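Local coordinates for protein CrataBL (Crataeva tapia, PDB 4IHZ) that inhibits factor Xa and, less strongly, trypsin, and probably also acts as a lectin that binds glucose and N-acetylglucosamine, at residues A[23-28]-A[37-42]. Residues are numbered along the deposited sequence; the frame is centred on the assembly and turned at random.
Sequences NLRKNT and LITQLR. With NAG (2-acetamido-2-deoxy-beta-D-glucopyranose), chain C.
Arg25, on the short helix 22-26, reaches across to strand 38-40 and joins two neighbouring elements of this Kunitz-type beta-trefoil. The backbones themselves stay apart, the closest CA pair being Arg25 and Leu41 at 8.9 Å, and the two segments bury just 179 Å² between them, so one long side chain spans the gap. Strand 38-40 pairs antiparallel with strand 19-21, which leads directly into the helix.

Two hydrogen bonds, both donated by NH1 of Arg25, carry the polar part. The one to Thr39 OG1 (2.8 Å) is fairly straight, at 154°, and lies close to the guanidinium plane. The one from Arg25 NH1 to the backbone O of Gln40 (2.9 Å) is more bent, at 137°; the donor sits above the carbonyl plane, and the oxygen is tilted out of the guanidinium plane. Thr39 OG1, placed between its own backbone N and carbonyl carbon, accepts from Arg25 NH1 and is also hydrogen-bonded to Asp22 OD1, a second-shell carboxylate that helps fix the position of the hydroxyl.

The nonpolar part is a methyl group laid over a flat cation. Leu41 CD2 lies above the centre of the Arg25 guanidinium, 3.3 Å from CZ, while the two side chains run past each other in opposite directions. The otherwise extended arginine chain bends at chi3 (73°), and the guanidinium then presents a face to Leu41 CD2 and an edge to Thr39 OG1.

Just past the helix, Asn27 has positive phi, and its N is hydrogen-bonded to Asn23 O, closing the last turn. Asn27 carries the N-linked glycan, whose NAG is also hydrogen-bonded to Asp76 OD2 of the second subunit; the covalent link runs from Asn27 ND2 to NAG C1 at 1.5 Å.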
loop_
_atom_site.group_PDB
_atom_site.type_symbol
_atom_site.label_atom_id
_atom_site.label_comp_id
_atom_site.label_asym_id
_atom_site.label_seq_id
_atom_site.Cartn_x
_atom_site.Cartn_y
_atom_site.Cartn_z
ATOM N N ASN A 23 -3.013 -8.001 -9.613
ATOM C CA ASN A 23 -2.368 -8.902 -8.632
ATOM C C ASN A 23 -3.367 -9.865 -8.020
ATOM O O ASN A 23 -3.022 -10.998 -7.655
ATOM C CB ASN A 23 -1.605 -8.117 -7.550
ATOM C CG ASN A 23 -2.498 -7.639 -6.455
ATOM O OD1 ASN A 23 -2.696 -8.331 -5.475
ATOM N ND2 ASN A 23 -3.033 -6.418 -6.589
ATOM N N LEU A 24 -4.631 -9.432 -7.958
ATOM C CA LEU A 24 -5.684 -10.293 -7.393
ATOM C C LEU A 24 -6.084 -11.381 -8.368
ATOM O O LEU A 24 -6.490 -12.444 -7.948
ATOM C CB LEU A 24 -6.904 -9.458 -6.911
ATOM C CG LEU A 24 -6.610 -8.518 -5.744
ATOM C CD1 LEU A 24 -7.888 -7.794 -5.330
ATOM C CD2 LEU A 24 -6.098 -9.344 -4.531
ATOM N N ARG A 25 -5.898 -11.158 -9.671
ATOM C CA ARG A 25 -6.234 -12.221 -10.634
ATOM C C ARG A 25 -5.209 -13.329 -10.537
ATOM O O ARG A 25 -5.558 -14.518 -10.571
ATOM C CB ARG A 25 -6.277 -11.640 -12.053
ATOM C CG ARG A 25 -7.381 -10.601 -12.154
ATOM C CD ARG A 25 -7.462 -10.062 -13.584
ATOM N NE ARG A 25 -8.046 -11.077 -14.457
ATOM C CZ ARG A 25 -8.613 -10.772 -15.621
ATOM N NH1 ARG A 25 -8.627 -9.524 -16.005
ATOM N NH2 ARG A 25 -9.165 -11.733 -16.366
ATOM N N LYS A 26 -3.958 -12.924 -10.346
ATOM C CA LYS A 26 -2.834 -13.865 -10.256
ATOM C C LYS A 26 -2.905 -14.646 -8.943
ATOM O O LYS A 26 -2.652 -15.866 -8.934
ATOM C CB LYS A 26 -1.508 -13.125 -10.445
ATOM C CG LYS A 26 -0.251 -14.045 -10.391
ATOM C CD LYS A 26 -0.055 -14.822 -11.681
ATOM C CE LYS A 26 0.976 -15.938 -11.487
ATOM N NZ LYS A 26 1.047 -16.830 -12.678
ATOM N N ASN A 27 -3.299 -13.975 -7.861
ATOM C CA ASN A 27 -3.544 -14.595 -6.543
ATOM C C ASN A 27 -2.287 -15.250 -5.947
ATOM O O ASN A 27 -2.408 -16.234 -5.213
ATOM C CB ASN A 27 -4.746 -15.604 -6.554
ATOM C CG ASN A 27 -5.324 -15.883 -5.153
ATOM O OD1 ASN A 27 -5.901 -14.998 -4.536
ATOM N ND2 ASN A 27 -5.192 -17.142 -4.660
ATOM N N THR A 28 -1.106 -14.715 -6.273
ATOM C CA THR A 28 0.154 -15.185 -5.638
ATOM C C THR A 28 1.021 -13.992 -5.205
ATOM O O THR A 28 0.975 -12.940 -5.829
ATOM C CB THR A 28 0.973 -16.120 -6.577
ATOM O OG1 THR A 28 1.535 -15.375 -7.652
ATOM C CG2 THR A 28 0.114 -17.247 -7.165
ATOM N N LEU A 37 -2.123 -3.117 -13.099
ATOM C CA LEU A 37 -3.237 -2.599 -13.889
ATOM C C LEU A 37 -4.573 -2.972 -13.297
ATOM O O LEU A 37 -4.671 -3.908 -12.495
ATOM C CB LEU A 37 -3.152 -3.180 -15.314
ATOM C CG LEU A 37 -1.888 -2.836 -16.073
ATOM C CD1 LEU A 37 -1.940 -3.715 -17.313
ATOM C CD2 LEU A 37 -1.813 -1.348 -16.442
ATOM N N ILE A 38 -5.623 -2.269 -13.732
ATOM C CA ILE A 38 -6.980 -2.646 -13.350
ATOM C C ILE A 38 -7.564 -3.255 -14.624
ATOM O O ILE A 38 -7.763 -2.539 -15.626
ATOM C CB ILE A 38 -7.818 -1.390 -12.958
ATOM C CG1 ILE A 38 -7.206 -0.640 -11.759
ATOM C CG2 ILE A 38 -9.291 -1.784 -12.675
ATOM C CD1 ILE A 38 -7.076 -1.486 -10.519
ATOM N N THR A 39 -7.815 -4.560 -14.607
ATOM C CA THR A 39 -8.203 -5.260 -15.828
ATOM C C THR A 39 -9.614 -5.810 -15.745
ATOM O O THR A 39 -10.141 -6.062 -14.654
ATOM C CB THR A 39 -7.234 -6.395 -16.211
ATOM O OG1 THR A 39 -7.125 -7.299 -15.111
ATOM C CG2 THR A 39 -5.836 -5.793 -16.558
ATOM N N GLN A 40 -10.217 -6.036 -16.895
ATOM C CA GLN A 40 -11.584 -6.446 -16.965
ATOM C C GLN A 40 -11.731 -7.962 -16.913
ATOM O O GLN A 40 -10.989 -8.698 -17.567
ATOM C CB GLN A 40 -12.203 -5.885 -18.258
ATOM C CG GLN A 40 -13.726 -6.011 -18.262
ATOM C CD GLN A 40 -14.347 -5.345 -19.440
ATOM O OE1 GLN A 40 -13.781 -5.340 -20.553
ATOM N NE2 GLN A 40 -15.532 -4.795 -19.236
ATOM N N LEU A 41 -12.678 -8.428 -16.119
ATOM C CA LEU A 41 -12.909 -9.868 -16.008
ATOM C C LEU A 41 -13.963 -10.274 -17.018
ATOM O O LEU A 41 -15.159 -10.162 -16.771
ATOM C CB LEU A 41 -13.421 -10.169 -14.594
ATOM C CG LEU A 41 -12.502 -9.793 -13.434
ATOM C CD1 LEU A 41 -13.108 -10.258 -12.126
ATOM C CD2 LEU A 41 -11.195 -10.486 -13.604
ATOM N N ARG A 42 -13.505 -10.666 -18.214
ATOM C CA ARG A 42 -14.412 -10.827 -19.359
ATOM C C ARG A 42 -14.988 -12.202 -19.659
ATOM O O ARG A 42 -16.133 -12.316 -20.132
ATOM C CB ARG A 42 -13.664 -10.379 -20.601
ATOM C CG ARG A 42 -13.528 -8.923 -20.701
ATOM C CD ARG A 42 -13.130 -8.600 -22.100
ATOM N NE ARG A 42 -11.804 -9.125 -22.346
ATOM C CZ ARG A 42 -11.280 -9.160 -23.570
ATOM N NH1 ARG A 42 -12.037 -8.714 -24.599
ATOM N NH2 ARG A 42 -10.031 -9.623 -23.740
HETATM C C1 NAG C . -5.667 -17.478 -3.329
HETATM C C2 NAG C . -6.085 -18.943 -3.002
HETATM C C3 NAG C . -6.505 -19.139 -1.532
HETATM C C4 NAG C . -5.440 -18.563 -0.610
HETATM C C5 NAG C . -5.146 -17.103 -1.026
HETATM C C6 NAG C . -4.067 -16.478 -0.148
HETATM C C7 NAG C . -7.098 -20.157 -4.854
HETATM C C8 NAG C . -8.336 -20.355 -5.686
HETATM N N2 NAG C . -7.190 -19.254 -3.881
HETATM O O3 NAG C . -6.689 -20.525 -1.225
HETATM O O4 NAG C . -5.844 -18.617 0.756
HETATM O O5 NAG C . -4.693 -17.052 -2.375
HETATM O O6 NAG C . -2.863 -17.152 -0.435
HETATM O O7 NAG C . -6.076 -20.816 -5.072
#